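Local coordinates for protein interferon gamma receptor 1 (Gallus gallus, PDB 4EQ3) that probably binds the cytokine interferon gamma at the cell surface, this chain being the paired fibronectin type III-like domains of the receptor's extracellular part, at residues W30-M35 with I84-G89; P39-E44 with S63-D68; V19-F24 with D99-Q104. All coordinates share one frame; numbering follows the deposited sequence.

Contact 1: W30-M35 with I84-G89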
ATOM      1  N   TRP A  30     -10.457   7.296  13.522  1.00 18.58           N
ATOM      2  CA  TRP A  30     -11.795   7.480  14.045  1.00 19.88           C
ATOM      3  C   TRP A  30     -12.026   8.945  14.400  1.00 23.21           C
ATOM      4  O   TRP A  30     -11.120   9.788  14.310  1.00 20.31           O
ATOM      5  CB  TRP A  30     -12.019   6.599  15.278  1.00 20.22           C
ATOM      6  CG  TRP A  30     -11.004   6.811  16.358  1.00 18.98           C
ATOM      7  CD1 TRP A  30     -11.125   7.616  17.454  1.00 20.80           C
ATOM      8  CD2 TRP A  30      -9.707   6.205  16.445  1.00 20.28           C
ATOM      9  NE1 TRP A  30      -9.977   7.553  18.214  1.00 23.79           N
ATOM     10  CE2 TRP A  30      -9.093   6.697  17.614  1.00 22.57           C
ATOM     11  CE3 TRP A  30      -9.004   5.302  15.641  1.00 18.34           C
ATOM     12  CZ2 TRP A  30      -7.815   6.307  18.004  1.00 24.68           C
ATOM     13  CZ3 TRP A  30      -7.732   4.919  16.031  1.00 19.91           C
ATOM     14  CH2 TRP A  30      -7.150   5.423  17.198  1.00 22.72           C
ATOM     15  N   GLN A  31     -13.249   9.242  14.804  1.00 27.29           N
ATOM     16  CA  GLN A  31     -13.606  10.587  15.192  1.00 29.60           C
ATOM     17  C   GLN A  31     -14.263  10.566  16.562  1.00 34.02           C
ATOM     18  O   GLN A  31     -14.791   9.532  16.999  1.00 28.89           O
ATOM     19  CB  GLN A  31     -14.536  11.202  14.145  1.00 32.05           C
ATOM     20  CG  GLN A  31     -13.833  11.518  12.830  1.00 34.62           C
ATOM     21  CD  GLN A  31     -14.782  11.996  11.760  1.00 35.80           C
ATOM     22  OE1 GLN A  31     -15.876  11.454  11.601  1.00 42.76           O
ATOM     23  NE2 GLN A  31     -14.364  13.014  11.008  1.00 39.25           N
ATOM     24  N   TYR A  32     -14.223  11.705  17.241  1.00 24.38           N
ATOM     25  CA  TYR A  32     -14.785  11.787  18.574  1.00 29.47           C
ATOM     26  C   TYR A  32     -15.395  13.154  18.840  1.00 34.24           C
ATOM     27  O   TYR A  32     -14.877  14.166  18.368  1.00 33.51           O
ATOM     28  CB  TYR A  32     -13.718  11.475  19.618  1.00 27.81           C
ATOM     29  CG  TYR A  32     -14.308  11.007  20.925  1.00 31.05           C
ATOM     30  CD1 TYR A  32     -14.863   9.737  21.035  1.00 29.10           C
ATOM     31  CD2 TYR A  32     -14.327  11.834  22.041  1.00 33.35           C
ATOM     32  CE1 TYR A  32     -15.413   9.300  22.223  1.00 30.62           C
ATOM     33  CE2 TYR A  32     -14.866  11.403  23.232  1.00 34.66           C
ATOM     34  CZ  TYR A  32     -15.411  10.133  23.313  1.00 32.18           C
ATOM     35  OH  TYR A  32     -15.961   9.693  24.486  1.00 36.72           O
ATOM     36  N   PRO A  33     -16.493  13.165  19.589  1.00 37.32           N
ATOM     37  CA  PRO A  33     -17.144  14.407  19.975  1.00 41.66           C
ATOM     38  C   PRO A  33     -16.317  15.276  20.897  1.00 45.36           C
ATOM     39  O   PRO A  33     -15.434  14.814  21.546  1.00 43.59           O
ATOM     40  CB  PRO A  33     -18.418  13.937  20.651  1.00 44.19           C
ATOM     41  CG  PRO A  33     -18.146  12.615  21.060  1.00 43.23           C
ATOM     42  CD  PRO A  33     -17.246  12.023  20.097  1.00 37.16           C
ATOM     43  N   SER A  34     -16.602  16.562  20.861  1.00 51.91           N
ATOM     44  CA  SER A  34     -15.936  17.525  21.695  1.00 56.84           C
ATOM     45  C   SER A  34     -16.341  17.373  23.174  1.00 59.57           C
ATOM     46  O   SER A  34     -17.505  17.336  23.491  1.00 59.41           O
ATOM     47  CB  SER A  34     -16.209  18.931  21.176  1.00 55.28           C
ATOM     48  OG  SER A  34     -15.420  19.826  21.858  1.00 59.07           O
HETATM   49  N   MSE A  35     -15.364  17.267  24.070  1.00 60.32           N
HETATM   50  CA  MSE A  35     -15.638  17.012  25.465  1.00 60.79           C
HETATM   51  C   MSE A  35     -14.990  18.110  26.241  1.00 67.64           C
HETATM   52  O   MSE A  35     -14.115  18.738  25.742  1.00 66.94           O
HETATM   53  CB  MSE A  35     -15.007  15.713  25.916  1.00 61.76           C
HETATM   54  CG  MSE A  35     -15.509  14.496  25.309  1.00 58.28           C
HETATM   55 SE   MSE A  35     -17.301  14.370  25.456  1.00 81.60          SE
HETATM   56  CE  MSE A  35     -17.651  12.811  24.433  1.00 53.43           C
ATOM     57  N   ILE A  84     -11.981   0.144  19.200  1.00 23.79           N
ATOM     58  CA  ILE A  84     -11.485   1.255  19.991  1.00 24.31           C
ATOM     59  C   ILE A  84     -12.499   1.651  21.035  1.00 24.13           C
ATOM     60  O   ILE A  84     -13.683   1.736  20.748  1.00 25.02           O
ATOM     61  CB  ILE A  84     -11.242   2.500  19.116  1.00 22.90           C
ATOM     62  CG1 ILE A  84     -10.512   2.125  17.816  1.00 22.06           C
ATOM     63  CG2 ILE A  84     -10.485   3.564  19.919  1.00 25.26           C
ATOM     64  CD1 ILE A  84     -11.282   2.457  16.564  1.00 20.98           C
ATOM     65  N   LYS A  85     -12.027   1.939  22.241  1.00 26.52           N
ATOM     66  CA  LYS A  85     -12.899   2.518  23.257  1.00 28.52           C
ATOM     67  C   LYS A  85     -12.322   3.857  23.683  1.00 27.97           C
ATOM     68  O   LYS A  85     -11.122   4.086  23.547  1.00 29.50           O
ATOM     69  CB  LYS A  85     -13.024   1.598  24.475  1.00 29.13           C
ATOM     70  CG  LYS A  85     -11.719   1.440  25.251  1.00 33.23           C
ATOM     71  CD  LYS A  85     -11.930   0.675  26.555  1.00 37.61           C
ATOM     72  CE  LYS A  85     -10.598   0.313  27.190  1.00 40.92           C
ATOM     73  NZ  LYS A  85     -10.754  -0.394  28.494  1.00 47.62           N
ATOM     74  N   ALA A  86     -13.183   4.725  24.210  1.00 27.03           N
ATOM     75  CA  ALA A  86     -12.774   6.041  24.692  1.00 29.92           C
ATOM     76  C   ALA A  86     -12.730   6.107  26.216  1.00 35.03           C
ATOM     77  O   ALA A  86     -13.583   5.542  26.904  1.00 32.71           O
ATOM     78  CB  ALA A  86     -13.714   7.108  24.162  1.00 27.30           C
ATOM     79  N   ILE A  87     -11.735   6.818  26.734  1.00 34.21           N
ATOM     80  CA  ILE A  87     -11.645   7.073  28.160  1.00 39.31           C
ATOM     81  C   ILE A  87     -11.773   8.565  28.434  1.00 41.39           C
ATOM     82  O   ILE A  87     -11.012   9.375  27.902  1.00 40.03           O
ATOM     83  CB  ILE A  87     -10.326   6.570  28.740  1.00 41.01           C
ATOM     84  CG1 ILE A  87     -10.092   5.115  28.330  1.00 40.86           C
ATOM     85  CG2 ILE A  87     -10.336   6.724  30.254  1.00 47.35           C
ATOM     86  CD1 ILE A  87      -8.709   4.608  28.672  1.00 44.20           C
ATOM     87  N   VAL A  88     -12.747   8.909  29.267  1.00 45.89           N
ATOM     88  CA  VAL A  88     -13.061  10.290  29.596  1.00 49.16           C
ATOM     89  C   VAL A  88     -13.110  10.436  31.112  1.00 54.14           C
ATOM     90  O   VAL A  88     -14.066  10.012  31.761  1.00 52.46           O
ATOM     91  CB  VAL A  88     -14.417  10.702  28.990  1.00 47.85           C
ATOM     92  CG1 VAL A  88     -14.933  11.982  29.628  1.00 52.25           C
ATOM     93  CG2 VAL A  88     -14.302  10.856  27.485  1.00 43.65           C
ATOM     94  N   GLY A  89     -12.071  11.034  31.680  1.00 55.01           N
ATOM     95  CA  GLY A  89     -11.945  11.079  33.121  1.00 58.24           C
ATOM     96  C   GLY A  89     -11.921   9.670  33.681  1.00 58.44           C
ATOM     97  O   GLY A  89     -11.121   8.835  33.257  1.00 57.58           O
TER
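W30 lays one face of its indole against I84, with the ring and the aliphatic branch crossing obliquely. I84 CG2 stands 4.1 Å above the ring plane, displaced toward the rim, and the other branch reaches the six-membered ring, where I84 CD1 comes to 3.8 Å from W30 CE3. The bond to CB already heads for I84; chi1 of 55°, with CG between the backbone N and the carbonyl carbon, then sets which face the isoleucine meets. Strand 25-31, continued by the loop 32-35, and strand 81-88 belong to opposite sheets of a fibronectin type III-like sandwich; end to end, 30-35 and 84-88 run 8° apart. I84, A86 and V88, every second residue of strand 81-88, meet W30, Y32 and M35 in turn. Y32 meets A86 at a slant, neither flat nor edge-on: its CE1 lies 3.4 Å from A86 CB. Y32 OH lies between alanine and valine, 3.4 Å from A86 CB and 3.6 Å from V88 CG2, and is hydrogen-bonded to P12 O. F41 stands edge-to-face with both W30 and Y32. Beyond Y32 the contact thins, and the poorly ordered selenomethionine M35 touches V88 through CG, 4.4 Å from V88 CG2.

Contact 2: P39-E44 with S63-D68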
ATOM      1  N   PRO A  39     -10.190  13.406  25.886  1.00 46.49           N
ATOM      2  CA  PRO A  39     -10.337  11.968  25.807  1.00 42.46           C
ATOM      3  C   PRO A  39      -9.056  11.263  25.412  1.00 41.17           C
ATOM      4  O   PRO A  39      -8.226  11.812  24.759  1.00 36.09           O
ATOM      5  CB  PRO A  39     -11.371  11.789  24.715  1.00 38.99           C
ATOM      6  CG  PRO A  39     -11.891  13.037  24.416  1.00 41.12           C
ATOM      7  CD  PRO A  39     -11.007  14.092  24.889  1.00 46.08           C
ATOM      8  N   HIS A  40      -8.903  10.043  25.880  1.00 35.94           N
ATOM      9  CA  HIS A  40      -7.833   9.173  25.405  1.00 34.16           C
ATOM     10  C   HIS A  40      -8.478   7.890  24.906  1.00 31.17           C
ATOM     11  O   HIS A  40      -9.631   7.611  25.222  1.00 30.22           O
ATOM     12  CB  HIS A  40      -6.822   8.874  26.510  1.00 36.09           C
ATOM     13  CG  HIS A  40      -6.050  10.072  26.960  1.00 41.52           C
ATOM     14  ND1 HIS A  40      -6.597  11.052  27.761  1.00 45.95           N
ATOM     15  CD2 HIS A  40      -4.770  10.451  26.724  1.00 44.37           C
ATOM     16  CE1 HIS A  40      -5.687  11.981  27.999  1.00 47.79           C
ATOM     17  NE2 HIS A  40      -4.571  11.640  27.381  1.00 47.43           N
ATOM     18  N   PHE A  41      -7.748   7.105  24.125  1.00 32.80           N
ATOM     19  CA  PHE A  41      -8.355   5.941  23.493  1.00 29.53           C
ATOM     20  C   PHE A  41      -7.538   4.667  23.684  1.00 29.26           C
ATOM     21  O   PHE A  41      -6.340   4.717  23.942  1.00 30.72           O
ATOM     22  CB  PHE A  41      -8.592   6.208  22.003  1.00 25.17           C
ATOM     23  CG  PHE A  41      -9.410   7.440  21.732  1.00 25.53           C
ATOM     24  CD1 PHE A  41     -10.785   7.427  21.905  1.00 25.13           C
ATOM     25  CD2 PHE A  41      -8.804   8.612  21.301  1.00 25.46           C
ATOM     26  CE1 PHE A  41     -11.542   8.561  21.661  1.00 24.85           C
ATOM     27  CE2 PHE A  41      -9.553   9.753  21.055  1.00 26.12           C
ATOM     28  CZ  PHE A  41     -10.922   9.732  21.234  1.00 28.41           C
ATOM     29  N   VAL A  42      -8.208   3.523  23.568  1.00 29.31           N
ATOM     30  CA  VAL A  42      -7.521   2.238  23.600  1.00 30.74           C
ATOM     31  C   VAL A  42      -7.928   1.398  22.401  1.00 24.94           C
ATOM     32  O   VAL A  42      -9.117   1.151  22.179  1.00 27.05           O
ATOM     33  CB  VAL A  42      -7.822   1.447  24.887  1.00 32.30           C
ATOM     34  CG1 VAL A  42      -7.022   0.160  24.901  1.00 33.17           C
ATOM     35  CG2 VAL A  42      -7.487   2.293  26.114  1.00 35.63           C
ATOM     36  N   VAL A  43      -6.935   0.952  21.641  1.00 25.17           N
ATOM     37  CA  VAL A  43      -7.184   0.181  20.426  1.00 22.21           C
ATOM     38  C   VAL A  43      -6.782  -1.273  20.633  1.00 26.24           C
ATOM     39  O   VAL A  43      -5.705  -1.551  21.169  1.00 25.09           O
ATOM     40  CB  VAL A  43      -6.386   0.732  19.231  1.00 20.61           C
ATOM     41  CG1 VAL A  43      -6.649  -0.101  17.987  1.00 22.44           C
ATOM     42  CG2 VAL A  43      -6.724   2.198  18.992  1.00 20.56           C
ATOM     43  N   GLU A  44      -7.647  -2.191  20.209  1.00 22.32           N
ATOM     44  CA  GLU A  44      -7.315  -3.611  20.232  1.00 27.29           C
ATOM     45  C   GLU A  44      -7.384  -4.246  18.843  1.00 23.84           C
ATOM     46  O   GLU A  44      -8.115  -3.779  17.966  1.00 20.51           O
ATOM     47  CB  GLU A  44      -8.249  -4.353  21.181  1.00 29.29           C
ATOM     48  CG  GLU A  44      -8.164  -3.865  22.609  1.00 30.23           C
ATOM     49  CD  GLU A  44      -8.867  -4.803  23.567  1.00 34.73           C
ATOM     50  OE1 GLU A  44     -10.014  -5.207  23.278  1.00 32.55           O
ATOM     51  OE2 GLU A  44      -8.262  -5.141  24.604  1.00 40.05           O
ATOM     52  N   SER A  63      -3.982  10.195  22.843  1.00 33.99           N
ATOM     53  CA  SER A  63      -4.891  11.310  22.609  1.00 31.91           C
ATOM     54  C   SER A  63      -5.229  11.439  21.127  1.00 28.81           C
ATOM     55  O   SER A  63      -6.273  11.993  20.766  1.00 26.60           O
ATOM     56  CB  SER A  63      -4.272  12.616  23.106  1.00 37.54           C
ATOM     57  OG  SER A  63      -3.102  12.931  22.366  1.00 36.44           O
ATOM     58  N   ALA A  64      -4.339  10.938  20.274  1.00 31.03           N
ATOM     59  CA  ALA A  64      -4.557  10.978  18.828  1.00 28.60           C
ATOM     60  C   ALA A  64      -5.780  10.163  18.418  1.00 26.99           C
ATOM     61  O   ALA A  64      -6.139   9.194  19.076  1.00 26.53           O
ATOM     62  CB  ALA A  64      -3.331  10.477  18.097  1.00 29.02           C
ATOM     63  N   THR A  65      -6.424  10.569  17.330  1.00 25.62           N
ATOM     64  CA  THR A  65      -7.580   9.848  16.821  1.00 25.09           C
ATOM     65  C   THR A  65      -7.162   8.954  15.660  1.00 22.09           C
ATOM     66  O   THR A  65      -7.890   8.812  14.677  1.00 22.99           O
ATOM     67  CB  THR A  65      -8.680  10.810  16.366  1.00 24.33           C
ATOM     68  OG1 THR A  65      -8.097  11.851  15.574  1.00 27.65           O
ATOM     69  CG2 THR A  65      -9.377  11.435  17.569  1.00 27.97           C
ATOM     70  N   SER A  66      -5.971   8.377  15.774  1.00 25.12           N
ATOM     71  CA  SER A  66      -5.454   7.469  14.763  1.00 23.31           C
ATOM     72  C   SER A  66      -4.482   6.497  15.405  1.00 22.95           C
ATOM     73  O   SER A  66      -3.942   6.761  16.478  1.00 25.46           O
ATOM     74  CB  SER A  66      -4.785   8.235  13.611  1.00 23.09           C
ATOM     75  OG  SER A  66      -3.619   8.931  14.030  1.00 22.55           O
ATOM     76  N   CYS A  67      -4.268   5.365  14.749  1.00 19.84           N
ATOM     77  CA  CYS A  67      -3.358   4.354  15.255  1.00 19.37           C
ATOM     78  C   CYS A  67      -2.699   3.648  14.087  1.00 19.07           C
ATOM     79  O   CYS A  67      -3.391   3.160  13.192  1.00 18.53           O
ATOM     80  CB  CYS A  67      -4.127   3.338  16.112  1.00 24.04           C
ATOM     81  SG  CYS A  67      -3.124   1.957  16.676  1.00 23.23           S
ATOM     82  N   ASP A  68      -1.369   3.602  14.082  1.00 20.22           N
ATOM     83  CA  ASP A  68      -0.639   2.942  13.004  1.00 20.55           C
ATOM     84  C   ASP A  68      -0.596   1.454  13.305  1.00 20.59           C
ATOM     85  O   ASP A  68       0.003   1.033  14.295  1.00 21.28           O
ATOM     86  CB  ASP A  68       0.788   3.511  12.862  1.00 17.58           C
ATOM     87  CG  ASP A  68       1.539   2.948  11.648  1.00 17.05           C
ATOM     88  OD1 ASP A  68       1.013   2.058  10.950  1.00 19.67           O
ATOM     89  OD2 ASP A  68       2.670   3.400  11.375  1.00 22.19           O
TER
HETATM   90  O   HOH W   1      -8.343  13.475  22.145  1.00 36.85           O
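In the first fibronectin type III-like domain, the chain leaving strand 54-62 crosses from the four-stranded sheet to the three-stranded one, and here F41 and V43 of strand 40-46 meet S63, A64, T65 and C67 between them. F41 turns its ring onto the crossing loop, CG lying anti to its own carbonyl carbon (chi1 -55°). One edge of the ring, near its plane, faces the S63 carbonyl, with F41 CE2 4.0 Å from S63 O, and the A64 carbonyl approaches obliquely, F41 CD2 to A64 O being 3.5 Å. The T65 side chain runs beside the phenyl group and points the same way, bringing T65 CG2 to 3.9 Å from F41 CE2. Further along, V43 and C67 face each other across the interior of the sandwich, and V43 CG2 rests 4.0 Å from C67 CB. C67 directs SG anti to its backbone N, at 175°, and forms a disulfide with C59, which ties strand 66-68 of one sheet to strand 54-62 of the other. At the opposite end, a water donates hydrogen bonds to two carbonyls, 3.1 Å from P39 O and 2.9 Å from S63 O, joining the backbones where the loop begins. The imidazole of H40 lies obliquely beside the same serine, H40 CD2 4.0 Å from S63 N.

Contact 3: V19-F24 with D99-Q104; sequences VKSKNF and DEFVLQ
F101 presses its ring against V19 and S21 on the edge strand 17-22, at the end of the first fibronectin type III-like domain, where the chain passes through the short helix 103-106 toward the second. The inward side is close-packed, although V19 itself is partly exposed. V19 crosses F101 at about a right angle, and V19 CG1 sits 3.7 Å from F101 CD1. S21 meets the ring edge at its CZ end: its CB is 3.8 Å from F101 CZ, and its OG lies in the ring plane. With OG anti to the backbone N (chi1 179°), the serine also reaches L103, while its hydroxyl is hydrogen-bonded to the T26 side chain. On the other side of strand 17-22, K20 and K22 start away from this contact and are exposed, and the chain at the start of segment 99-104 is exposed too. F24 meets this segment only through its edge, L103 CD2 lying 3.9 Å from F24 CD1; its ring also packs edge-to-face with F132 and F196 of the second domain. The tightest approach is that of S21 OG to L103 CD1, 3.3 Å.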
ATOM      1  N   VAL A  19     -10.246   1.997   8.419  1.00 22.24           N
ATOM      2  CA  VAL A  19      -8.916   1.442   8.244  1.00 23.56           C
ATOM      3  C   VAL A  19      -8.473   1.783   6.827  1.00 25.95           C
ATOM      4  O   VAL A  19      -9.141   1.425   5.857  1.00 23.52           O
ATOM      5  CB  VAL A  19      -8.869  -0.089   8.443  1.00 24.59           C
ATOM      6  CG1 VAL A  19      -7.449  -0.591   8.235  1.00 23.63           C
ATOM      7  CG2 VAL A  19      -9.378  -0.484   9.831  1.00 21.61           C
ATOM      8  N   LYS A  20      -7.376   2.525   6.718  1.00 25.04           N
ATOM      9  CA  LYS A  20      -6.820   2.903   5.422  1.00 22.16           C
ATOM     10  C   LYS A  20      -5.467   2.241   5.250  1.00 20.85           C
ATOM     11  O   LYS A  20      -4.561   2.459   6.049  1.00 23.62           O
ATOM     12  CB  LYS A  20      -6.653   4.416   5.352  1.00 24.47           C
ATOM     13  CG  LYS A  20      -7.935   5.163   5.589  1.00 30.38           C
ATOM     14  CD  LYS A  20      -8.919   4.933   4.460  1.00 34.27           C
ATOM     15  CE  LYS A  20      -8.473   5.649   3.201  1.00 39.90           C
ATOM     16  NZ  LYS A  20      -9.634   5.934   2.316  1.00 46.62           N
ATOM     17  N   SER A  21      -5.321   1.447   4.200  1.00 22.77           N
ATOM     18  CA  SER A  21      -4.089   0.715   3.963  1.00 23.14           C
ATOM     19  C   SER A  21      -3.590   0.988   2.559  1.00 23.83           C
ATOM     20  O   SER A  21      -4.293   0.726   1.585  1.00 23.86           O
ATOM     21  CB  SER A  21      -4.321  -0.785   4.139  1.00 22.42           C
ATOM     22  OG  SER A  21      -3.139  -1.512   3.880  1.00 22.44           O
ATOM     23  N   LYS A  22      -2.417   1.571   2.448  1.00 22.49           N
ATOM     24  CA  LYS A  22      -1.765   1.829   1.176  1.00 22.94           C
ATOM     25  C   LYS A  22      -0.274   1.597   1.203  1.00 22.36           C
ATOM     26  O   LYS A  22       0.381   2.144   2.046  1.00 22.29           O
ATOM     27  CB  LYS A  22      -2.078   3.242   0.696  1.00 24.29           C
ATOM     28  CG  LYS A  22      -1.532   3.674  -0.644  1.00 25.43           C
ATOM     29  CD  LYS A  22      -2.600   4.154  -1.489  1.00 30.35           C
ATOM     30  CE  LYS A  22      -2.466   5.609  -1.897  1.00 33.63           C
ATOM     31  NZ  LYS A  22      -3.768   6.286  -2.055  1.00 33.50           N
ATOM     32  N   ASN A  23       0.226   0.795   0.262  1.00 18.50           N
ATOM     33  CA  ASN A  23       1.651   0.504   0.181  1.00 20.75           C
ATOM     34  C   ASN A  23       2.148  -0.132   1.467  1.00 22.19           C
ATOM     35  O   ASN A  23       3.293   0.068   1.871  1.00 19.55           O
ATOM     36  CB  ASN A  23       2.438   1.770  -0.122  1.00 22.39           C
ATOM     37  CG  ASN A  23       2.176   2.295  -1.514  1.00 22.73           C
ATOM     38  OD1 ASN A  23       2.372   3.485  -1.795  1.00 22.80           O
ATOM     39  ND2 ASN A  23       1.729   1.416  -2.398  1.00 19.32           N
ATOM     40  N   PHE A  24       1.267  -0.900   2.103  1.00 18.23           N
ATOM     41  CA  PHE A  24       1.613  -1.665   3.296  1.00 19.57           C
ATOM     42  C   PHE A  24       1.753  -0.807   4.542  1.00 19.77           C
ATOM     43  O   PHE A  24       2.179  -1.289   5.587  1.00 19.87           O
ATOM     44  CB  PHE A  24       2.867  -2.503   3.048  1.00 22.20           C
ATOM     45  CG  PHE A  24       2.690  -3.517   1.957  1.00 25.76           C
ATOM     46  CD1 PHE A  24       2.004  -4.698   2.202  1.00 21.48           C
ATOM     47  CD2 PHE A  24       3.183  -3.283   0.684  1.00 23.91           C
ATOM     48  CE1 PHE A  24       1.832  -5.639   1.191  1.00 24.45           C
ATOM     49  CE2 PHE A  24       3.010  -4.213  -0.327  1.00 19.95           C
ATOM     50  CZ  PHE A  24       2.338  -5.392  -0.075  1.00 26.10           C
ATOM     51  N   ASP A  99     -15.046  -2.754  10.379  1.00 23.78           N
ATOM     52  CA  ASP A  99     -15.328  -3.768   9.372  1.00 23.99           C
ATOM     53  C   ASP A  99     -14.196  -4.785   9.369  1.00 23.13           C
ATOM     54  O   ASP A  99     -13.074  -4.493   9.804  1.00 19.91           O
ATOM     55  CB  ASP A  99     -15.421  -3.153   7.973  1.00 26.93           C
ATOM     56  CG  ASP A  99     -16.603  -2.206   7.814  1.00 33.18           C
ATOM     57  OD1 ASP A  99     -17.592  -2.325   8.577  1.00 29.53           O
ATOM     58  OD2 ASP A  99     -16.539  -1.345   6.906  1.00 31.23           O
ATOM     59  N   GLU A 100     -14.493  -5.984   8.877  1.00 24.83           N
ATOM     60  CA  GLU A 100     -13.468  -6.989   8.651  1.00 24.33           C
ATOM     61  C   GLU A 100     -12.394  -6.414   7.736  1.00 22.37           C
ATOM     62  O   GLU A 100     -12.699  -5.723   6.766  1.00 21.41           O
ATOM     63  CB  GLU A 100     -14.083  -8.223   7.993  1.00 25.92           C
ATOM     64  CG  GLU A 100     -13.074  -9.263   7.544  1.00 24.65           C
ATOM     65  CD  GLU A 100     -13.755 -10.533   7.035  1.00 30.07           C
ATOM     66  OE1 GLU A 100     -14.998 -10.541   6.933  1.00 31.36           O
ATOM     67  OE2 GLU A 100     -13.050 -11.515   6.743  1.00 31.90           O
ATOM     68  N   PHE A 101     -11.138  -6.715   8.036  1.00 20.12           N
ATOM     69  CA  PHE A 101     -10.045  -6.207   7.220  1.00 21.98           C
ATOM     70  C   PHE A 101      -9.171  -7.337   6.714  1.00 20.44           C
ATOM     71  O   PHE A 101      -8.680  -8.158   7.492  1.00 20.62           O
ATOM     72  CB  PHE A 101      -9.200  -5.175   7.977  1.00 18.54           C
ATOM     73  CG  PHE A 101      -7.970  -4.726   7.217  1.00 21.11           C
ATOM     74  CD1 PHE A 101      -8.038  -3.670   6.314  1.00 19.42           C
ATOM     75  CD2 PHE A 101      -6.754  -5.363   7.399  1.00 19.51           C
ATOM     76  CE1 PHE A 101      -6.902  -3.255   5.611  1.00 21.17           C
ATOM     77  CE2 PHE A 101      -5.617  -4.954   6.705  1.00 22.22           C
ATOM     78  CZ  PHE A 101      -5.691  -3.905   5.808  1.00 19.01           C
ATOM     79  N   VAL A 102      -8.987  -7.359   5.399  1.00 18.17           N
ATOM     80  CA  VAL A 102      -8.108  -8.305   4.741  1.00 19.39           C
ATOM     81  C   VAL A 102      -7.173  -7.544   3.815  1.00 20.10           C
ATOM     82  O   VAL A 102      -7.623  -6.900   2.871  1.00 20.08           O
ATOM     83  CB  VAL A 102      -8.914  -9.307   3.912  1.00 20.88           C
ATOM     84  CG1 VAL A 102      -7.989 -10.327   3.309  1.00 22.09           C
ATOM     85  CG2 VAL A 102      -9.971  -9.975   4.785  1.00 20.70           C
ATOM     86  N   LEU A 103      -5.876  -7.610   4.091  1.00 18.52           N
ATOM     87  CA  LEU A 103      -4.899  -6.815   3.350  1.00 21.88           C
ATOM     88  C   LEU A 103      -4.973  -7.035   1.843  1.00 21.95           C
ATOM     89  O   LEU A 103      -4.932  -6.081   1.077  1.00 23.20           O
ATOM     90  CB  LEU A 103      -3.479  -7.066   3.865  1.00 20.86           C
ATOM     91  CG  LEU A 103      -2.383  -6.180   3.254  1.00 25.83           C
ATOM     92  CD1 LEU A 103      -2.629  -4.708   3.562  1.00 25.33           C
ATOM     93  CD2 LEU A 103      -1.016  -6.614   3.763  1.00 25.08           C
ATOM     94  N   GLN A 104      -5.100  -8.290   1.423  1.00 24.10           N
ATOM     95  CA  GLN A 104      -5.183  -8.629   0.004  1.00 25.71           C
ATOM     96  C   GLN A 104      -6.393  -7.994  -0.675  1.00 27.12           C
ATOM     97  O   GLN A 104      -6.358  -7.678  -1.868  1.00 24.75           O
ATOM     98  CB  GLN A 104      -5.240 -10.157  -0.177  1.00 26.96           C
ATOM     99  CG  GLN A 104      -5.470 -10.625  -1.610  1.00 25.95           C
ATOM    100  CD  GLN A 104      -6.939 -10.748  -1.960  1.00 27.30           C
ATOM    101  OE1 GLN A 104      -7.732 -11.274  -1.180  1.00 27.97           O
ATOM    102  NE2 GLN A 104      -7.310 -10.268  -3.137  1.00 28.00           N
TER

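How the contacts relate
Contacts 1 and 2 are neighbouring parts of one sandwich, their centres 9 Å apart. Strands 40-46 and 81-88 are neighbours in the four-stranded sheet, linked by probable backbone hydrogen bonds from I87 N to H40 O (2.7 Å) and from V42 N to K85 O (3.0 Å). The indole joins them from the other sheet: W30 NE1 lies 3.5 Å from F41 CD2, and W30 CH2 lies 3.4 Å from S66 C. Contact 3 shares the three-stranded sheet but sits nearer the second domain, its centre 23 Å from that of contact 1 and 18 Å from that of contact 2. Along the chain, contact 2 is nested within contact 1, and contact 1 within contact 3.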